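PDB 3AQT: bacterial regulatory proteins, tetR family from Corynebacterium glutamicum, which probably binds DNA as a TetR-type transcriptional repressor and takes up the small aromatic ligand resorcinol in a pocket of its C-terminal domain. Local coordinates for residues D118-F123 with A216-V221; S126-V131 with R234-I239. One frame throughout, in Å; residues are numbered along the deposited sequence.

Contact 1 of 2, residues D118-F123 with A216-V221. With RCO (resorcinol), chain D.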
ATOM      1  N   ASP B 118     -14.544 -23.225  -7.504  1.00 42.89           N
ATOM      2  CA  ASP B 118     -14.902 -22.098  -6.654  1.00 39.71           C
ATOM      3  C   ASP B 118     -14.021 -20.872  -6.900  1.00 38.31           C
ATOM      4  O   ASP B 118     -12.815 -20.889  -6.628  1.00 37.62           O
ATOM      5  CB  ASP B 118     -14.799 -22.514  -5.190  1.00 40.45           C
ATOM      6  CG  ASP B 118     -15.506 -21.562  -4.262  1.00 42.80           C
ATOM      7  OD1 ASP B 118     -15.767 -20.406  -4.659  1.00 44.33           O
ATOM      8  OD2 ASP B 118     -15.793 -21.972  -3.120  1.00 47.69           O
ATOM      9  N   PRO B 119     -14.613 -19.790  -7.417  1.00 35.66           N
ATOM     10  CA  PRO B 119     -13.859 -18.566  -7.688  1.00 35.80           C
ATOM     11  C   PRO B 119     -13.182 -18.064  -6.413  1.00 35.68           C
ATOM     12  O   PRO B 119     -12.096 -17.484  -6.453  1.00 36.95           O
ATOM     13  CB  PRO B 119     -14.935 -17.597  -8.197  1.00 34.88           C
ATOM     14  CG  PRO B 119     -15.952 -18.509  -8.807  1.00 35.22           C
ATOM     15  CD  PRO B 119     -16.024 -19.634  -7.800  1.00 34.58           C
ATOM     16  N   ALA B 120     -13.827 -18.298  -5.280  1.00 33.76           N
ATOM     17  CA  ALA B 120     -13.284 -17.864  -4.004  1.00 34.92           C
ATOM     18  C   ALA B 120     -11.994 -18.600  -3.686  1.00 33.98           C
ATOM     19  O   ALA B 120     -11.104 -18.040  -3.054  1.00 34.07           O
ATOM     20  CB  ALA B 120     -14.303 -18.092  -2.888  1.00 35.39           C
ATOM     21  N   GLU B 121     -11.891 -19.852  -4.128  1.00 35.29           N
ATOM     22  CA  GLU B 121     -10.693 -20.641  -3.854  1.00 35.42           C
ATOM     23  C   GLU B 121      -9.564 -20.246  -4.797  1.00 35.50           C
ATOM     24  O   GLU B 121      -8.389 -20.285  -4.430  1.00 35.74           O
ATOM     25  CB  GLU B 121     -10.981 -22.135  -3.995  1.00 35.98           C
ATOM     26  CG  GLU B 121     -10.149 -22.997  -3.056  1.00 39.39           C
ATOM     27  CD  GLU B 121     -10.380 -24.493  -3.257  1.00 43.31           C
ATOM     28  OE1 GLU B 121     -11.544 -24.899  -3.491  1.00 45.37           O
ATOM     29  OE2 GLU B 121      -9.400 -25.266  -3.164  1.00 42.86           O
ATOM     30  N   VAL B 122      -9.930 -19.869  -6.017  1.00 33.51           N
ATOM     31  CA  VAL B 122      -8.950 -19.454  -7.001  1.00 33.86           C
ATOM     32  C   VAL B 122      -8.262 -18.194  -6.488  1.00 34.64           C
ATOM     33  O   VAL B 122      -7.034 -18.099  -6.470  1.00 33.47           O
ATOM     34  CB  VAL B 122      -9.626 -19.142  -8.365  1.00 34.46           C
ATOM     35  CG1 VAL B 122      -8.610 -18.563  -9.335  1.00 31.97           C
ATOM     36  CG2 VAL B 122     -10.235 -20.407  -8.945  1.00 33.77           C
ATOM     37  N   PHE B 123      -9.076 -17.232  -6.066  1.00 33.91           N
ATOM     38  CA  PHE B 123      -8.593 -15.955  -5.558  1.00 34.12           C
ATOM     39  C   PHE B 123      -7.779 -16.127  -4.288  1.00 33.93           C
ATOM     40  O   PHE B 123      -6.677 -15.586  -4.164  1.00 35.06           O
ATOM     41  CB  PHE B 123      -9.786 -15.040  -5.295  1.00 35.01           C
ATOM     42  CG  PHE B 123      -9.414 -13.646  -4.896  1.00 36.68           C
ATOM     43  CD1 PHE B 123      -8.530 -12.897  -5.665  1.00 35.52           C
ATOM     44  CD2 PHE B 123      -9.990 -13.059  -3.770  1.00 36.58           C
ATOM     45  CE1 PHE B 123      -8.227 -11.585  -5.323  1.00 35.16           C
ATOM     46  CE2 PHE B 123      -9.693 -11.747  -3.421  1.00 36.46           C
ATOM     47  CZ  PHE B 123      -8.809 -11.008  -4.201  1.00 36.78           C
ATOM     48  N   ALA B 216      -9.147 -12.468   4.954  1.00 35.10           N
ATOM     49  CA  ALA B 216      -9.509 -11.055   5.025  1.00 35.97           C
ATOM     50  C   ALA B 216      -9.861 -10.510   3.647  1.00 36.21           C
ATOM     51  O   ALA B 216     -10.786  -9.702   3.514  1.00 36.14           O
ATOM     52  CB  ALA B 216      -8.373 -10.243   5.636  1.00 35.76           C
HETATM   53  N   MSE B 217      -9.134 -10.946   2.621  1.00 35.90           N
HETATM   54  CA  MSE B 217      -9.423 -10.471   1.274  1.00 37.62           C
HETATM   55  C   MSE B 217     -10.741 -11.061   0.792  1.00 38.04           C
HETATM   56  O   MSE B 217     -11.492 -10.402   0.058  1.00 38.06           O
HETATM   57  CB  MSE B 217      -8.284 -10.820   0.307  1.00 41.05           C
HETATM   58  CG  MSE B 217      -6.978 -10.056   0.557  1.00 47.84           C
HETATM   59 SE   MSE B 217      -7.178  -8.109   0.729  1.00 58.45          SE
HETATM   60  CE  MSE B 217      -8.121  -7.765  -0.910  1.00 55.84           C
ATOM     61  N   LEU B 218     -11.029 -12.294   1.216  1.00 35.93           N
ATOM     62  CA  LEU B 218     -12.278 -12.947   0.840  1.00 34.71           C
ATOM     63  C   LEU B 218     -13.428 -12.203   1.484  1.00 34.10           C
ATOM     64  O   LEU B 218     -14.468 -11.993   0.867  1.00 33.80           O
ATOM     65  CB  LEU B 218     -12.298 -14.418   1.279  1.00 34.32           C
ATOM     66  CG  LEU B 218     -11.513 -15.384   0.384  1.00 34.87           C
ATOM     67  CD1 LEU B 218     -11.636 -16.804   0.890  1.00 34.59           C
ATOM     68  CD2 LEU B 218     -12.050 -15.293  -1.032  1.00 35.95           C
ATOM     69  N   ARG B 219     -13.247 -11.799   2.735  1.00 34.95           N
ATOM     70  CA  ARG B 219     -14.305 -11.059   3.402  1.00 35.91           C
ATOM     71  C   ARG B 219     -14.488  -9.709   2.710  1.00 36.77           C
ATOM     72  O   ARG B 219     -15.609  -9.241   2.515  1.00 35.51           O
ATOM     73  CB  ARG B 219     -13.975 -10.879   4.884  1.00 36.53           C
ATOM     74  CG  ARG B 219     -14.186 -12.147   5.694  1.00 40.16           C
ATOM     75  CD  ARG B 219     -14.134 -11.880   7.180  1.00 41.80           C
ATOM     76  NE  ARG B 219     -12.768 -11.902   7.680  1.00 47.26           N
ATOM     77  CZ  ARG B 219     -12.178 -12.981   8.179  1.00 48.09           C
ATOM     78  NH1 ARG B 219     -12.844 -14.126   8.253  1.00 47.75           N
ATOM     79  NH2 ARG B 219     -10.917 -12.913   8.589  1.00 49.75           N
HETATM   80  N   MSE B 220     -13.380  -9.100   2.304  1.00 37.94           N
HETATM   81  CA  MSE B 220     -13.446  -7.819   1.626  1.00 40.35           C
HETATM   82  C   MSE B 220     -14.283  -7.885   0.360  1.00 39.45           C
HETATM   83  O   MSE B 220     -14.908  -6.896  -0.010  1.00 38.70           O
HETATM   84  CB  MSE B 220     -12.047  -7.318   1.276  1.00 46.45           C
HETATM   85  CG  MSE B 220     -12.070  -5.919   0.686  1.00 53.25           C
HETATM   86 SE   MSE B 220     -10.370  -5.341   0.019  1.00 65.81          SE
HETATM   87  CE  MSE B 220     -10.589  -6.006  -1.793  1.00 61.99           C
ATOM     88  N   VAL B 221     -14.297  -9.037  -0.311  1.00 39.54           N
ATOM     89  CA  VAL B 221     -15.092  -9.162  -1.529  1.00 40.33           C
ATOM     90  C   VAL B 221     -16.483  -9.788  -1.352  1.00 42.22           C
ATOM     91  O   VAL B 221     -17.106 -10.228  -2.327  1.00 41.70           O
ATOM     92  CB  VAL B 221     -14.320  -9.893  -2.663  1.00 40.07           C
ATOM     93  CG1 VAL B 221     -13.225  -8.976  -3.192  1.00 39.79           C
ATOM     94  CG2 VAL B 221     -13.731 -11.203  -2.167  1.00 38.57           C
TER
HETATM   95  C1  RCO D 230      -3.223 -13.464  -9.371  1.00 36.64           C
HETATM   96  C2  RCO D 230      -4.584 -13.900  -9.346  1.00 36.01           C
HETATM   97  C3  RCO D 230      -5.423 -13.547  -8.254  1.00 36.04           C
HETATM   98  C4  RCO D 230      -4.902 -12.765  -7.208  1.00 37.06           C
HETATM   99  C5  RCO D 230      -3.565 -12.336  -7.232  1.00 36.48           C
HETATM  100  C6  RCO D 230      -2.721 -12.686  -8.319  1.00 36.69           C
HETATM  101  O1  RCO D 230      -2.408 -13.816 -10.443  1.00 40.05           O
HETATM  102  O3  RCO D 230      -6.751 -13.959  -8.199  1.00 36.67           O
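F123 and L218 carry most of this contact, with A120 beside them, where helix 119-134 begins and helix 209-220 ends. The F123 side chain leaves its helix with CG anti to the backbone N (chi1 -174°), which sends the ring across toward the second helix. There F123 CE2 lies 4.1 Å from CB of the selenomethionine M217 and 4.3 Å from CG2 of V221, both approached obliquely. The L218 methyl CD2 meets the ring at its edge, near the ring plane, 4.1 Å from F123 CD2. The same methyl reaches back over the first turn of helix 119-134, 3.5 Å from A120 O and 4.0 Å from A120 CB, so one leucine branch touches both that turn and the phenyl ring. F123 also belongs to the resorcinol pocket: on the other flank of the ring, CD1 is 3.3 Å from hydroxyl O3 of resorcinol, which lies in the ring plane at the edge. The ring thus stands between ligand and helix 209-220. D118 caps the start of its helix, OD1 accepting from A120 N at 2.9 Å from above the carboxylate plane, while OD2 pairs with R174. The two short helical segments run at 135° to each other, their axes 10.5 Å apart at closest. Around them, helix 180-199 adds T187 against F123 and M217, helix 159-171 adds L166 against F123 and V221, and helix 225-231 covers L218 with A228 and I231. Beyond, M220 packs on M220 of the second subunit.

Contact 2 of 2, residues S126-V131 with R234-I239. With RCO (resorcinol), chain D.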
ATOM      1  N   SER B 126      -4.499 -18.065  -4.960  1.00 27.79           N
ATOM      2  CA  SER B 126      -3.540 -17.230  -5.652  1.00 30.89           C
ATOM      3  C   SER B 126      -2.828 -16.345  -4.635  1.00 32.06           C
ATOM      4  O   SER B 126      -1.593 -16.265  -4.616  1.00 31.24           O
ATOM      5  CB  SER B 126      -4.242 -16.352  -6.693  1.00 30.70           C
ATOM      6  OG  SER B 126      -4.898 -17.134  -7.678  1.00 34.36           O
ATOM      7  N   LEU B 127      -3.613 -15.688  -3.784  1.00 32.07           N
ATOM      8  CA  LEU B 127      -3.049 -14.807  -2.775  1.00 31.26           C
ATOM      9  C   LEU B 127      -2.142 -15.554  -1.809  1.00 31.70           C
ATOM     10  O   LEU B 127      -1.073 -15.058  -1.447  1.00 32.68           O
ATOM     11  CB  LEU B 127      -4.170 -14.088  -2.023  1.00 30.27           C
ATOM     12  CG  LEU B 127      -4.980 -13.144  -2.923  1.00 31.53           C
ATOM     13  CD1 LEU B 127      -6.132 -12.519  -2.141  1.00 31.28           C
ATOM     14  CD2 LEU B 127      -4.053 -12.064  -3.484  1.00 30.83           C
ATOM     15  N   ARG B 128      -2.549 -16.753  -1.403  1.00 32.97           N
ATOM     16  CA  ARG B 128      -1.730 -17.526  -0.478  1.00 34.93           C
ATOM     17  C   ARG B 128      -0.379 -17.862  -1.103  1.00 36.33           C
ATOM     18  O   ARG B 128       0.639 -17.878  -0.413  1.00 38.00           O
ATOM     19  CB  ARG B 128      -2.460 -18.797  -0.046  1.00 35.07           C
ATOM     20  CG  ARG B 128      -3.687 -18.522   0.804  1.00 35.06           C
ATOM     21  CD  ARG B 128      -4.448 -19.788   1.084  1.00 36.28           C
ATOM     22  NE  ARG B 128      -3.620 -20.758   1.791  1.00 38.05           N
ATOM     23  CZ  ARG B 128      -3.945 -22.036   1.960  1.00 37.23           C
ATOM     24  NH1 ARG B 128      -5.085 -22.511   1.468  1.00 35.67           N
ATOM     25  NH2 ARG B 128      -3.134 -22.838   2.633  1.00 37.23           N
ATOM     26  N   HIS B 129      -0.364 -18.117  -2.409  1.00 36.73           N
ATOM     27  CA  HIS B 129       0.899 -18.412  -3.081  1.00 37.77           C
ATOM     28  C   HIS B 129       1.815 -17.186  -3.082  1.00 37.50           C
ATOM     29  O   HIS B 129       3.023 -17.319  -2.895  1.00 37.25           O
ATOM     30  CB  HIS B 129       0.666 -18.871  -4.527  1.00 37.78           C
ATOM     31  CG  HIS B 129       0.349 -20.326  -4.652  1.00 37.24           C
ATOM     32  ND1 HIS B 129       1.198 -21.310  -4.191  1.00 36.42           N
ATOM     33  CD2 HIS B 129      -0.726 -20.966  -5.169  1.00 36.97           C
ATOM     34  CE1 HIS B 129       0.659 -22.494  -4.420  1.00 35.91           C
ATOM     35  NE2 HIS B 129      -0.508 -22.313  -5.013  1.00 39.24           N
ATOM     36  N   LEU B 130       1.244 -15.999  -3.303  1.00 35.82           N
ATOM     37  CA  LEU B 130       2.042 -14.777  -3.319  1.00 35.40           C
ATOM     38  C   LEU B 130       2.670 -14.562  -1.947  1.00 36.09           C
ATOM     39  O   LEU B 130       3.864 -14.292  -1.842  1.00 35.80           O
ATOM     40  CB  LEU B 130       1.184 -13.564  -3.727  1.00 32.59           C
ATOM     41  CG  LEU B 130       0.677 -13.574  -5.184  1.00 32.10           C
ATOM     42  CD1 LEU B 130      -0.134 -12.336  -5.488  1.00 29.09           C
ATOM     43  CD2 LEU B 130       1.863 -13.651  -6.129  1.00 32.48           C
ATOM     44  N   VAL B 131       1.884 -14.717  -0.888  1.00 37.25           N
ATOM     45  CA  VAL B 131       2.423 -14.532   0.451  1.00 38.00           C
ATOM     46  C   VAL B 131       3.548 -15.519   0.750  1.00 40.83           C
ATOM     47  O   VAL B 131       4.612 -15.117   1.218  1.00 41.23           O
ATOM     48  CB  VAL B 131       1.327 -14.666   1.527  1.00 35.68           C
ATOM     49  CG1 VAL B 131       1.949 -14.683   2.906  1.00 32.14           C
ATOM     50  CG2 VAL B 131       0.358 -13.499   1.418  1.00 34.26           C
ATOM     51  N   ARG B 234      -8.195 -24.511   2.801  1.00 39.34           N
ATOM     52  CA  ARG B 234      -8.224 -25.692   1.947  1.00 38.46           C
ATOM     53  C   ARG B 234      -6.825 -26.067   1.481  1.00 39.92           C
ATOM     54  O   ARG B 234      -5.958 -25.211   1.360  1.00 39.61           O
ATOM     55  CB  ARG B 234      -9.114 -25.435   0.739  1.00 35.79           C
ATOM     56  CG  ARG B 234     -10.552 -25.209   1.111  1.00 32.39           C
ATOM     57  CD  ARG B 234     -11.394 -24.905  -0.100  1.00 28.79           C
ATOM     58  NE  ARG B 234     -12.781 -24.732   0.298  1.00 29.43           N
ATOM     59  CZ  ARG B 234     -13.762 -24.395  -0.525  1.00 32.45           C
ATOM     60  NH1 ARG B 234     -13.509 -24.188  -1.810  1.00 33.83           N
ATOM     61  NH2 ARG B 234     -14.998 -24.263  -0.058  1.00 29.42           N
ATOM     62  N   PRO B 235      -6.585 -27.359   1.210  1.00 41.45           N
ATOM     63  CA  PRO B 235      -5.250 -27.767   0.758  1.00 41.90           C
ATOM     64  C   PRO B 235      -4.829 -26.945  -0.458  1.00 43.11           C
ATOM     65  O   PRO B 235      -5.595 -26.793  -1.414  1.00 42.33           O
ATOM     66  CB  PRO B 235      -5.438 -29.246   0.438  1.00 40.61           C
ATOM     67  CG  PRO B 235      -6.530 -29.653   1.382  1.00 40.06           C
ATOM     68  CD  PRO B 235      -7.499 -28.509   1.243  1.00 40.26           C
ATOM     69  N   LEU B 236      -3.614 -26.411  -0.416  1.00 45.13           N
ATOM     70  CA  LEU B 236      -3.125 -25.583  -1.504  1.00 47.30           C
ATOM     71  C   LEU B 236      -2.402 -26.387  -2.570  1.00 50.84           C
ATOM     72  O   LEU B 236      -1.458 -27.110  -2.277  1.00 49.27           O
ATOM     73  CB  LEU B 236      -2.194 -24.505  -0.961  1.00 46.14           C
ATOM     74  CG  LEU B 236      -1.925 -23.321  -1.893  1.00 46.05           C
ATOM     75  CD1 LEU B 236      -3.228 -22.614  -2.214  1.00 44.54           C
ATOM     76  CD2 LEU B 236      -0.957 -22.364  -1.228  1.00 46.22           C
ATOM     77  N   PRO B 237      -2.840 -26.258  -3.833  1.00 55.63           N
ATOM     78  CA  PRO B 237      -2.241 -26.970  -4.969  1.00 58.78           C
ATOM     79  C   PRO B 237      -0.796 -26.530  -5.215  1.00 62.36           C
ATOM     80  O   PRO B 237      -0.496 -25.339  -5.157  1.00 61.59           O
ATOM     81  CB  PRO B 237      -3.154 -26.584  -6.140  1.00 58.62           C
ATOM     82  CG  PRO B 237      -4.468 -26.216  -5.473  1.00 56.00           C
ATOM     83  CD  PRO B 237      -3.997 -25.454  -4.271  1.00 56.13           C
ATOM     84  N   GLU B 238       0.083 -27.495  -5.489  1.00 67.05           N
ATOM     85  CA  GLU B 238       1.500 -27.230  -5.770  1.00 71.11           C
ATOM     86  C   GLU B 238       1.635 -26.257  -6.935  1.00 72.65           C
ATOM     87  O   GLU B 238       1.003 -26.432  -7.977  1.00 71.57           O
ATOM     88  CB  GLU B 238       2.234 -28.532  -6.125  1.00 74.33           C
ATOM     89  CG  GLU B 238       2.397 -29.527  -4.973  1.00 79.08           C
ATOM     90  CD  GLU B 238       3.412 -29.072  -3.930  1.00 82.04           C
ATOM     91  OE1 GLU B 238       3.642 -29.824  -2.956  1.00 81.91           O
ATOM     92  OE2 GLU B 238       3.978 -27.966  -4.086  1.00 84.15           O
ATOM     93  N   ILE B 239       2.477 -25.245  -6.760  1.00 74.24           N
ATOM     94  CA  ILE B 239       2.683 -24.225  -7.781  1.00 75.56           C
ATOM     95  C   ILE B 239       3.895 -24.518  -8.664  1.00 76.28           C
ATOM     96  O   ILE B 239       3.895 -24.195  -9.852  1.00 75.84           O
ATOM     97  CB  ILE B 239       2.851 -22.836  -7.124  1.00 75.76           C
ATOM     98  CG1 ILE B 239       2.753 -21.737  -8.178  1.00 74.28           C
ATOM     99  CG2 ILE B 239       4.194 -22.757  -6.403  1.00 76.44           C
ATOM    100  CD1 ILE B 239       2.534 -20.330  -7.623  1.00 47.18           C
TER
HETATM  101  C1  RCO D 230      -3.223 -13.464  -9.371  1.00 36.64           C
HETATM  102  C2  RCO D 230      -4.584 -13.900  -9.346  1.00 36.01           C
HETATM  103  C3  RCO D 230      -5.423 -13.547  -8.254  1.00 36.04           C
HETATM  104  C4  RCO D 230      -4.902 -12.765  -7.208  1.00 37.06           C
HETATM  105  C5  RCO D 230      -3.565 -12.336  -7.232  1.00 36.48           C
HETATM  106  C6  RCO D 230      -2.721 -12.686  -8.319  1.00 36.69           C
HETATM  107  O1  RCO D 230      -2.408 -13.816 -10.443  1.00 40.05           O
HETATM  108  O3  RCO D 230      -6.751 -13.959  -8.199  1.00 36.67           O
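R128 NH1 donates to the backbone oxygen R234 O at 2.8 Å, a nearly straight bond (164° at the hydrogen) that lies in both the carbonyl plane and the guanidinium plane. A bend at chi3 (60°) turns the end of the arginine toward that carbonyl, and NE forms a salt bridge with D210, so the guanidinium is held from two of its nitrogens. At the next residue, H129 NE2 reaches P237 O at 3.0 Å in a weak, bent bond, the oxygen lying at the edge of the imidazole near its plane. Between these two polar contacts L236 points in from the extended tail. Its CB sits over one face of the R128 guanidinium, and its CD2 makes a CH-pi contact with H129, 3.8 Å from the ring centroid. I239 covers the opposite face of the imidazole, its CB 3.9 Å from the centroid, also as CH-pi; its CD1 runs on to H129 CG at 3.7 Å, although I239 is poorly ordered. The imidazole is therefore sandwiched between two aliphatic side chains. The R234 side chain leads away from R128 to salt bridges with E121 and E230. On the far side of the helix, S126, L127 and L130 line the resorcinol pocket; S126 CB is 3.4 Å from resorcinol C3. V105 and L109 of helix 90-111 also pack on I239. Chemically, the helix supplies side-chain donors and the irregular tail main-chain acceptors, so the polar attachment, one firm bond and one weak, would be expected to depend on the tail backbone's path, while L236 and I239 add apolar grip.

From the N terminus, the chain passes through the predicted DNA-binding helix-turn-helix and helix 90-111 before entering helix 119-134, whose start serves contact 1 and whose middle serves contact 2. Ninety-two residues, mostly helical, separate 118-123 from 216-221, where helix 209-220 returns to close contact 1; the chain then continues through helix 225-231, and its tail closes contact 2. The segments alternate, so the two closures cross. Contact 1 ties the first turn of helix 119-134 to the end of helix 209-220, and contact 2 fastens the C-terminal tail to the same helix 119-134 farther along. E121 of contact 1 and R234 of contact 2 join them by a salt bridge, and each contact also has residues that touch resorcinol.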